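Local coordinates for protein isomaltodextranase (Arthrobacter globiformis, PDB 5AWP) that hydrolyses (1->6)-alpha-D-glucosidic linkages in polysaccharides, removing successive isomaltose units from the non-reducing ends of the chains, at residues Y125-V130 with L198-L203; R265-A270 with A293-G298; D76-D81 with R117-G122. One frame throughout, in Å; residues are numbered along the deposited sequence.

Interaction 1: residues Y125-V130 with L198-L203; sequences YNPLWV and LRIDFL. With BGC (beta-D-glucopyranose), chain B.
The carboxamide of Asn126 donates from ND2 to the backbone O of Asp201 over 2.8 Å, with an N-H...O angle of 152° and the acceptor tilted modestly out of the amide plane. A first torsion of -174°, which turns CG away from the backbone N, carries the amide across to the C-terminal end of strand 198-200. Its other terminus bends back, OD1 accepting from Leu128 N at 2.9 Å. This Asx turn lies within the type I turn Asn126-Trp129, and bonds at both termini fix the rotation of the amide. Leu203 CD2 packs 3.4 Å from Asn126 ND2, while Ile200 CG2 rests 3.9 Å from Asn126 CG. Further along, Phe202 CD2 approaches the indole edge, 3.7 Å from Trp129 CZ2, and Asn126 CB lies over one face of that indole. Trp129 CE3 in turn stands over the centre of the Tyr125 ring. The bond to the Asp201 backbone probably helps to place the likely nucleophile, whose OD2 accepts from O1 of the bound glucose at 2.8 Å and is also hydrogen-bonded to Tyr124 OH. In the eight-stranded parallel barrel, strand 197-200 runs between 120-124 and 242-245. Helix 223-237 packs outside it against Pro127, Leu128 and Ile200, and strand 169-171 pairs with the strand beginning at Trp129.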
loop_
_atom_site.group_PDB
_atom_site.type_symbol
_atom_site.label_atom_id
_atom_site.label_comp_id
_atom_site.label_asym_id
_atom_site.label_seq_id
_atom_site.Cartn_x
_atom_site.Cartn_y
_atom_site.Cartn_z
ATOM N N TYR A 125 -7.661 15.637 -3.426
ATOM C CA TYR A 125 -8.871 16.294 -2.916
ATOM C C TYR A 125 -9.640 15.349 -2.051
ATOM O O TYR A 125 -9.538 14.111 -2.212
ATOM C CB TYR A 125 -9.790 16.818 -4.028
ATOM C CG TYR A 125 -10.523 18.084 -3.598
ATOM C CD1 TYR A 125 -9.856 19.287 -3.530
ATOM C CD2 TYR A 125 -11.871 18.068 -3.233
ATOM C CE1 TYR A 125 -10.489 20.441 -3.117
ATOM C CE2 TYR A 125 -12.520 19.236 -2.824
ATOM C CZ TYR A 125 -11.811 20.415 -2.764
ATOM O OH TYR A 125 -12.408 21.589 -2.380
ATOM N N ASN A 126 -10.391 15.939 -1.128
ATOM C CA ASN A 126 -11.243 15.200 -0.231
ATOM C C ASN A 126 -12.687 15.477 -0.616
ATOM O O ASN A 126 -13.120 16.608 -0.529
ATOM C CB ASN A 126 -10.974 15.599 1.236
ATOM C CG ASN A 126 -11.749 14.742 2.241
ATOM O OD1 ASN A 126 -12.869 14.296 1.981
ATOM N ND2 ASN A 126 -11.148 14.528 3.419
ATOM N N PRO A 127 -13.456 14.436 -1.001
ATOM C CA PRO A 127 -14.821 14.729 -1.515
ATOM C C PRO A 127 -15.837 15.084 -0.427
ATOM O O PRO A 127 -16.994 15.362 -0.725
ATOM C CB PRO A 127 -15.210 13.439 -2.233
ATOM C CG PRO A 127 -14.401 12.379 -1.563
ATOM C CD PRO A 127 -13.096 13.019 -1.166
ATOM N N LEU A 128 -15.380 15.117 0.829
ATOM C CA LEU A 128 -16.173 15.646 1.930
ATOM C C LEU A 128 -15.930 17.134 2.196
ATOM O O LEU A 128 -16.542 17.689 3.113
ATOM C CB LEU A 128 -15.935 14.823 3.209
ATOM C CG LEU A 128 -16.733 13.521 3.419
ATOM C CD1 LEU A 128 -16.514 12.539 2.295
ATOM C CD2 LEU A 128 -16.290 12.891 4.733
ATOM N N TRP A 129 -15.066 17.790 1.408
ATOM C CA TRP A 129 -14.940 19.226 1.470
ATOM C C TRP A 129 -16.017 19.838 0.588
ATOM O O TRP A 129 -16.291 19.351 -0.513
ATOM C CB TRP A 129 -13.564 19.720 0.986
ATOM C CG TRP A 129 -12.457 19.566 1.965
ATOM C CD1 TRP A 129 -12.538 19.696 3.312
ATOM C CD2 TRP A 129 -11.076 19.294 1.664
ATOM N NE1 TRP A 129 -11.289 19.526 3.878
ATOM C CE2 TRP A 129 -10.378 19.271 2.888
ATOM C CE3 TRP A 129 -10.371 19.045 0.476
ATOM C CZ2 TRP A 129 -9.004 19.006 2.975
ATOM C CZ3 TRP A 129 -8.994 18.777 0.563
ATOM C CH2 TRP A 129 -8.333 18.770 1.815
ATOM N N VAL A 130 -16.638 20.882 1.094
ATOM C CA VAL A 130 -17.613 21.661 0.351
ATOM C C VAL A 130 -17.128 23.094 0.444
ATOM O O VAL A 130 -16.966 23.649 1.554
ATOM C CB VAL A 130 -19.023 21.576 0.983
ATOM C CG1 VAL A 130 -20.035 22.272 0.106
ATOM C CG2 VAL A 130 -19.429 20.129 1.220
ATOM N N LEU A 198 -6.544 9.206 -6.667
ATOM C CA LEU A 198 -7.160 10.264 -5.867
ATOM C C LEU A 198 -6.607 10.179 -4.462
ATOM O O LEU A 198 -6.775 9.157 -3.775
ATOM C CB LEU A 198 -8.669 10.096 -5.824
ATOM C CG LEU A 198 -9.435 11.187 -5.102
ATOM C CD1 LEU A 198 -9.268 12.510 -5.820
ATOM C CD2 LEU A 198 -10.887 10.773 -5.021
ATOM N N ARG A 199 -5.986 11.269 -4.036
ATOM C CA ARG A 199 -5.237 11.336 -2.806
ATOM C C ARG A 199 -6.064 12.136 -1.816
ATOM O O ARG A 199 -6.238 13.370 -1.978
ATOM C CB ARG A 199 -3.911 12.024 -3.118
ATOM C CG ARG A 199 -2.906 11.974 -2.012
ATOM C CD ARG A 199 -1.474 12.108 -2.553
ATOM N NE ARG A 199 -0.543 12.087 -1.435
ATOM C CZ ARG A 199 -0.036 10.997 -0.865
ATOM N NH1 ARG A 199 -0.360 9.777 -1.276
ATOM N NH2 ARG A 199 0.801 11.139 0.154
ATOM N N ILE A 200 -6.614 11.425 -0.840
ATOM C CA ILE A 200 -7.644 11.932 0.060
ATOM C C ILE A 200 -7.071 12.153 1.470
ATOM O O ILE A 200 -6.772 11.219 2.194
ATOM C CB ILE A 200 -8.829 10.939 0.148
ATOM C CG1 ILE A 200 -9.358 10.623 -1.262
ATOM C CG2 ILE A 200 -9.908 11.499 1.049
ATOM C CD1 ILE A 200 -10.569 9.726 -1.312
ATOM N N ASP A 201 -6.974 13.399 1.874
ATOM C CA ASP A 201 -6.287 13.756 3.103
ATOM C C ASP A 201 -7.279 14.375 4.084
ATOM O O ASP A 201 -8.382 14.760 3.703
ATOM C CB ASP A 201 -5.187 14.771 2.735
ATOM C CG ASP A 201 -4.219 15.073 3.872
ATOM O OD1 ASP A 201 -4.170 14.306 4.845
ATOM O OD2 ASP A 201 -3.487 16.090 3.744
ATOM N N PHE A 202 -6.839 14.498 5.334
ATOM C CA PHE A 202 -7.559 15.196 6.417
ATOM C C PHE A 202 -8.785 14.448 6.982
ATOM O O PHE A 202 -9.583 15.037 7.737
ATOM C CB PHE A 202 -7.864 16.659 6.054
ATOM C CG PHE A 202 -6.634 17.523 6.029
ATOM C CD1 PHE A 202 -6.046 17.946 7.224
ATOM C CD2 PHE A 202 -6.033 17.878 4.834
ATOM C CE1 PHE A 202 -4.893 18.700 7.218
ATOM C CE2 PHE A 202 -4.869 18.644 4.820
ATOM C CZ PHE A 202 -4.303 19.055 6.016
ATOM N N LEU A 203 -8.912 13.144 6.719
ATOM C CA LEU A 203 -10.093 12.443 7.260
ATOM C C LEU A 203 -10.022 12.174 8.754
ATOM O O LEU A 203 -11.059 11.929 9.375
ATOM C CB LEU A 203 -10.434 11.164 6.503
ATOM C CG LEU A 203 -11.018 11.347 5.088
ATOM C CD1 LEU A 203 -11.054 10.021 4.365
ATOM C CD2 LEU A 203 -12.434 11.942 5.119
HETATM C C2 BGC B . -0.377 15.825 4.273
HETATM C C3 BGC B . 0.689 16.211 3.257
HETATM C C4 BGC B . 0.171 17.376 2.420
HETATM C C5 BGC B . -0.204 18.543 3.307
HETATM C C6 BGC B . -0.835 19.657 2.492
HETATM C C1 BGC B . -0.740 17.038 5.126
HETATM O O1 BGC B . -1.835 16.688 5.967
HETATM O O2 BGC B . 0.038 14.731 5.114
HETATM O O3 BGC B . 0.975 15.103 2.388
HETATM O O4 BGC B . 1.151 17.811 1.471
HETATM O O5 BGC B . -1.153 18.115 4.278
HETATM O O6 BGC B . -1.159 20.694 3.408
#

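Interaction 2: residues R265-A270 with A293-G298; sequences RINADA and ANPFCG. With BGC (beta-D-glucopyranose), chain B.
Ile266 lays CD1 across the start of helix 295-302, meeting Pro295 CB at 3.8 Å, the two side chains crossing at about a right angle. Its neighbour Asn267 adds CB, 3.4 Å from Ala293 O, and its amide crosses the Pro295 ring obliquely, ND2 nearest CB. That ND2 is hydrogen-bonded to Gly315 O. The backbones join through Ala268 N, which donates to Ala293 O over 2.9 Å at 141°. Where Gly298 faces the loop, its CA comes within 3.2 Å of Ile266 O as a CA-H...O contact. Asn294 caps this helix: OD1 accepts from Cys297 N in a nearly straight bond of 169°. On the far side of the loop, the bent chain of Arg265 curls round so that NE and NH2 both grip Asn267 O, the acceptor lying in the guanidinium plane; the NH2 bond is 2.7 Å. The same NH2 makes a salt bridge with Asp269 OD1 at 2.8 Å, the oxygen accepting on its anti lone pair. NH1 reaches O2 of the bound glucose at 3.1 Å and pairs with Asp316. Since glucose O2 also donates to Asp269 OD1, at 2.5 Å, one hydroxyl is held by a cation and an anion that hold each other. The pairing would probably stabilise both charges, consistent with a loop held on helix 295-302 so that the pair keeps its place.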
loop_
_atom_site.group_PDB
_atom_site.type_symbol
_atom_site.label_atom_id
_atom_site.label_comp_id
_atom_site.label_asym_id
_atom_site.label_seq_id
_atom_site.Cartn_x
_atom_site.Cartn_y
_atom_site.Cartn_z
ATOM N N ARG A 265 -1.018 6.210 4.186
ATOM C CA ARG A 265 0.216 6.822 4.675
ATOM C C ARG A 265 0.607 6.183 6.006
ATOM O O ARG A 265 -0.249 5.975 6.879
ATOM C CB ARG A 265 0.083 8.359 4.823
ATOM C CG ARG A 265 0.475 9.125 3.564
ATOM C CD ARG A 265 1.959 9.495 3.524
ATOM N NE ARG A 265 2.269 10.275 4.729
ATOM C CZ ARG A 265 1.947 11.563 4.891
ATOM N NH1 ARG A 265 1.400 12.236 3.909
ATOM N NH2 ARG A 265 2.162 12.171 6.051
ATOM N N ILE A 266 1.894 5.861 6.144
ATOM C CA ILE A 266 2.394 5.200 7.346
ATOM C C ILE A 266 3.418 6.038 8.120
ATOM O O ILE A 266 4.046 5.510 9.037
ATOM C CB ILE A 266 2.947 3.779 7.046
ATOM C CG1 ILE A 266 3.968 3.749 5.892
ATOM C CG2 ILE A 266 1.779 2.847 6.722
ATOM C CD1 ILE A 266 5.239 4.561 6.065
ATOM N N ASN A 267 3.549 7.320 7.744
ATOM C CA ASN A 267 4.532 8.271 8.286
ATOM C C ASN A 267 4.044 9.730 8.339
ATOM O O ASN A 267 3.099 10.136 7.617
ATOM C CB ASN A 267 5.837 8.238 7.476
ATOM C CG ASN A 267 5.639 8.562 5.999
ATOM O OD1 ASN A 267 4.549 8.366 5.429
ATOM N ND2 ASN A 267 6.699 9.065 5.365
ATOM N N ALA A 268 4.683 10.518 9.210
ATOM C CA ALA A 268 4.558 11.975 9.157
ATOM C C ALA A 268 5.016 12.451 7.775
ATOM O O ALA A 268 5.756 11.736 7.076
ATOM C CB ALA A 268 5.385 12.629 10.264
ATOM N N ASP A 269 4.563 13.642 7.391
ATOM C CA ASP A 269 4.866 14.229 6.097
ATOM C C ASP A 269 6.365 14.269 5.799
ATOM O O ASP A 269 7.164 14.509 6.696
ATOM C CB ASP A 269 4.459 15.709 6.060
ATOM C CG ASP A 269 3.006 15.938 6.236
ATOM O OD1 ASP A 269 2.190 14.980 6.433
ATOM O OD2 ASP A 269 2.681 17.139 6.184
ATOM N N ALA A 270 6.731 14.139 4.530
ATOM C CA ALA A 270 8.133 14.356 4.113
ATOM C C ALA A 270 8.693 15.680 4.600
ATOM O O ALA A 270 9.852 15.746 4.976
ATOM C CB ALA A 270 8.292 14.251 2.607
ATOM N N ALA A 293 6.185 7.870 13.105
ATOM C CA ALA A 293 6.552 9.150 12.521
ATOM C C ALA A 293 7.397 8.972 11.286
ATOM O O ALA A 293 7.192 9.672 10.305
ATOM C CB ALA A 293 7.293 10.001 13.534
ATOM N N ASN A 294 8.370 8.067 11.341
ATOM C CA ASN A 294 9.232 7.828 10.192
ATOM C C ASN A 294 8.818 6.574 9.438
ATOM O O ASN A 294 8.306 5.632 10.050
ATOM C CB ASN A 294 10.719 7.835 10.613
ATOM C CG ASN A 294 11.107 6.623 11.415
ATOM O OD1 ASN A 294 11.186 5.535 10.875
ATOM N ND2 ASN A 294 11.344 6.803 12.725
ATOM N N PRO A 295 9.029 6.544 8.111
ATOM C CA PRO A 295 8.620 5.394 7.324
ATOM C C PRO A 295 9.384 4.053 7.564
ATOM O O PRO A 295 8.801 3.003 7.347
ATOM C CB PRO A 295 8.750 5.880 5.880
ATOM C CG PRO A 295 9.850 6.888 5.933
ATOM C CD PRO A 295 9.745 7.545 7.296
ATOM N N PHE A 296 10.626 4.059 8.045
ATOM C CA PHE A 296 11.237 2.776 8.478
ATOM C C PHE A 296 10.309 2.103 9.513
ATOM O O PHE A 296 9.952 0.931 9.375
ATOM C CB PHE A 296 12.638 2.965 9.076
ATOM C CG PHE A 296 13.755 2.977 8.070
ATOM C CD1 PHE A 296 14.174 1.805 7.446
ATOM C CD2 PHE A 296 14.395 4.161 7.739
ATOM C CE1 PHE A 296 15.225 1.814 6.529
ATOM C CE2 PHE A 296 15.444 4.180 6.818
ATOM C CZ PHE A 296 15.847 3.015 6.190
ATOM N N CYS A 297 9.904 2.852 10.539
ATOM C CA CYS A 297 9.010 2.327 11.562
ATOM C C CYS A 297 7.600 2.098 11.079
ATOM O O CYS A 297 6.983 1.098 11.429
ATOM C CB CYS A 297 8.974 3.263 12.784
ATOM S SG CYS A 297 10.570 3.307 13.618
ATOM N N GLY A 298 7.092 3.032 10.292
ATOM C CA GLY A 298 5.758 2.956 9.739
ATOM C C GLY A 298 5.531 1.788 8.806
ATOM O O GLY A 298 4.523 1.094 8.931
HETATM C C2 BGC B . -0.377 15.825 4.273
HETATM C C3 BGC B . 0.689 16.211 3.257
HETATM C C4 BGC B . 0.171 17.376 2.420
HETATM C C5 BGC B . -0.204 18.543 3.307
HETATM C C6 BGC B . -0.835 19.657 2.492
HETATM C C1 BGC B . -0.740 17.038 5.126
HETATM O O1 BGC B . -1.835 16.688 5.967
HETATM O O2 BGC B . 0.038 14.731 5.114
HETATM O O3 BGC B . 0.975 15.103 2.388
HETATM O O4 BGC B . 1.151 17.811 1.471
HETATM O O5 BGC B . -1.153 18.115 4.278
HETATM O O6 BGC B . -1.159 20.694 3.408
#

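Interaction 3: residues D76-D81 with R117-G122; sequences DIACTD and RKMKLG. With BGC (beta-D-glucopyranose), chain B.
A first torsion of -167° turns SG of Cys79 opposite its own backbone N and sets it beside the next strand, 3.7 Å from Gly122 C. Ile77 extends its CG2 branch likewise opposite the backbone N, and this methyl meets Gly122 N at 3.7 Å. The two side chains thus flank Gly122 on the face of the sheet that also carries Lys120, and because a glycine has no side chain, both can settle directly on its backbone. Strands 77-79 and 120-122 run parallel, their axes 30° apart, and four bonds alternate in direction between them. Lys120 N donates to Asp76 O at 2.7 Å and Ala78 N to Lys120 O at 2.9 Å. Farther on, Gly122 N gives a nearly straight bond of 172° to Ala78 O at 2.7 Å, and Thr80 N closes the series on Gly122 O at 3.0 Å. CA-H...O contacts from Ile77, Leu121 and Cys79 supplement them. The reverse face carries Ala78 and Leu121, and there Ala78 CB touches Met119 CE at 4.3 Å, beneath helices 56-69 and 107-115. The latter helix ends in a Schellman motif with Lys118 at C-prime, completing a beta-alpha-beta crossover between neighbouring strands of the barrel. Past the last bond the chain leaves the sheet, and Asp81 OD2 accepts from glucose O4 at 2.5 Å, its OD1 being held by Asn42. Regular main-chain pairing therefore ends one residue before a sugar-binding carboxylate, so the strand backbones satisfy one another, while the carboxylate just beyond them binds the sugar.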
loop_
_atom_site.group_PDB
_atom_site.type_symbol
_atom_site.label_atom_id
_atom_site.label_comp_id
_atom_site.label_asym_id
_atom_site.label_seq_id
_atom_site.Cartn_x
_atom_site.Cartn_y
_atom_site.Cartn_z
ATOM N N ASP A 76 4.436 8.334 -14.809
ATOM C CA ASP A 76 3.588 8.944 -15.802
ATOM C C ASP A 76 2.303 9.517 -15.231
ATOM O O ASP A 76 1.387 9.827 -15.954
ATOM C CB ASP A 76 3.355 7.972 -16.958
ATOM C CG ASP A 76 2.702 6.731 -16.529
ATOM O OD1 ASP A 76 2.145 6.707 -15.415
ATOM O OD2 ASP A 76 2.758 5.765 -17.299
ATOM N N ILE A 77 2.261 9.683 -13.919
ATOM C CA ILE A 77 1.205 10.457 -13.289
ATOM C C ILE A 77 1.830 11.729 -12.738
ATOM O O ILE A 77 2.827 11.662 -12.024
ATOM C CB ILE A 77 0.529 9.653 -12.160
ATOM C CG1 ILE A 77 -0.307 8.530 -12.738
ATOM C CG2 ILE A 77 -0.334 10.545 -11.273
ATOM C CD1 ILE A 77 -0.594 7.432 -11.737
ATOM N N ALA A 78 1.271 12.881 -13.104
ATOM C CA ALA A 78 1.555 14.140 -12.424
ATOM C C ALA A 78 0.390 14.438 -11.505
ATOM O O ALA A 78 -0.746 14.448 -11.949
ATOM C CB ALA A 78 1.754 15.276 -13.410
ATOM N N CYS A 79 0.701 14.648 -10.223
ATOM C CA CYS A 79 -0.273 14.664 -9.148
ATOM C C CYS A 79 -0.239 16.006 -8.445
ATOM O O CYS A 79 0.813 16.459 -8.023
ATOM C CB CYS A 79 0.021 13.555 -8.128
ATOM S SG CYS A 79 -1.327 13.256 -6.946
ATOM N N THR A 80 -1.387 16.658 -8.357
ATOM C CA THR A 80 -1.516 17.860 -7.551
ATOM C C THR A 80 -1.500 17.479 -6.043
ATOM O O THR A 80 -1.508 16.315 -5.679
ATOM C CB THR A 80 -2.765 18.678 -7.943
ATOM O OG1 THR A 80 -3.955 17.928 -7.652
ATOM C CG2 THR A 80 -2.739 19.016 -9.443
ATOM N N ASP A 81 -1.409 18.478 -5.180
ATOM C CA ASP A 81 -1.383 18.265 -3.743
ATOM C C ASP A 81 -2.276 19.316 -3.065
ATOM O O ASP A 81 -3.312 19.711 -3.634
ATOM C CB ASP A 81 0.056 18.291 -3.235
ATOM C CG ASP A 81 0.219 17.513 -1.936
ATOM O OD1 ASP A 81 0.154 16.273 -1.979
ATOM O OD2 ASP A 81 0.347 18.159 -0.875
ATOM N N ARG A 117 1.256 13.773 -23.779
ATOM C CA ARG A 117 2.589 13.353 -23.416
ATOM C C ARG A 117 2.640 11.954 -22.775
ATOM O O ARG A 117 3.597 11.640 -22.065
ATOM C CB ARG A 117 3.201 14.414 -22.508
ATOM C CG ARG A 117 3.490 15.706 -23.247
ATOM C CD ARG A 117 3.344 16.950 -22.385
ATOM N NE ARG A 117 3.550 18.141 -23.203
ATOM C CZ ARG A 117 2.668 18.626 -24.077
ATOM N NH1 ARG A 117 1.484 18.049 -24.252
ATOM N NH2 ARG A 117 2.974 19.709 -24.783
ATOM N N LYS A 118 1.639 11.123 -23.060
ATOM C CA LYS A 118 1.531 9.776 -22.529
ATOM C C LYS A 118 1.546 9.728 -20.984
ATOM O O LYS A 118 2.089 8.787 -20.393
ATOM C CB LYS A 118 2.638 8.871 -23.107
ATOM C CG LYS A 118 2.665 8.811 -24.638
ATOM C CD LYS A 118 3.797 7.937 -25.181
ATOM C CE LYS A 118 5.145 8.639 -25.102
ATOM N NZ LYS A 118 6.287 7.742 -25.438
ATOM N N MET A 119 0.921 10.729 -20.354
ATOM C CA MET A 119 0.845 10.830 -18.888
ATOM C C MET A 119 -0.611 10.966 -18.448
ATOM O O MET A 119 -1.517 11.121 -19.276
ATOM C CB MET A 119 1.657 12.026 -18.387
ATOM C CG MET A 119 3.141 11.896 -18.688
ATOM S SD MET A 119 4.160 13.287 -18.259
ATOM C CE MET A 119 4.070 13.262 -16.466
ATOM N N LYS A 120 -0.818 10.917 -17.137
ATOM C CA LYS A 120 -2.132 10.989 -16.556
ATOM C C LYS A 120 -2.123 11.932 -15.355
ATOM O O LYS A 120 -1.073 12.208 -14.755
ATOM C CB LYS A 120 -2.617 9.599 -16.138
ATOM C CG LYS A 120 -2.675 8.576 -17.262
ATOM C CD LYS A 120 -3.342 7.293 -16.785
ATOM C CE LYS A 120 -3.325 6.201 -17.847
ATOM N NZ LYS A 120 -2.157 5.278 -17.675
ATOM N N LEU A 121 -3.317 12.420 -15.030
ATOM C CA LEU A 121 -3.505 13.393 -13.976
ATOM C C LEU A 121 -3.815 12.708 -12.665
ATOM O O LEU A 121 -4.760 11.918 -12.585
ATOM C CB LEU A 121 -4.673 14.318 -14.328
ATOM C CG LEU A 121 -5.107 15.327 -13.261
ATOM C CD1 LEU A 121 -4.045 16.388 -13.093
ATOM C CD2 LEU A 121 -6.421 15.976 -13.662
ATOM N N GLY A 122 -3.069 13.063 -11.629
ATOM C CA GLY A 122 -3.396 12.633 -10.267
ATOM C C GLY A 122 -3.945 13.798 -9.491
ATOM O O GLY A 122 -3.476 14.913 -9.661
HETATM C C2 BGC B . -0.377 15.825 4.273
HETATM C C3 BGC B . 0.689 16.211 3.257
HETATM C C4 BGC B . 0.171 17.376 2.420
HETATM C C5 BGC B . -0.204 18.543 3.307
HETATM C C6 BGC B . -0.835 19.657 2.492
HETATM C C1 BGC B . -0.740 17.038 5.126
HETATM O O1 BGC B . -1.835 16.688 5.967
HETATM O O2 BGC B . 0.038 14.731 5.114
HETATM O O3 BGC B . 0.975 15.103 2.388
HETATM O O4 BGC B . 1.151 17.811 1.471
HETATM O O5 BGC B . -1.153 18.115 4.278
HETATM O O6 BGC B . -1.159 20.694 3.408
#

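All three contacts meet at one glucose, gripping it at different hydroxyls: interaction 1 at O1, interaction 2 at O2 and, weakly, O3, interaction 3 at O4. Their centres are about 20 Å (1 to 2), 18 Å (1 to 3) and 24 Å (2 to 3) apart, yet each reaches the same sugar. Arg199 of interaction 1 packs between the others, NH2 3.9 Å from Arg265 CD and NE 4.3 Å from Asp81 OD1, and shares Asp316 with Arg265 as salt-bridge partner. Interaction 1 holds the probable nucleophile Asp201, and its Leu198 side chain is about 9 Å from that of Asp262, the probable proton donor. Strands 120-124 and 197-200, neighbours in the barrel, join interactions 3 and 1.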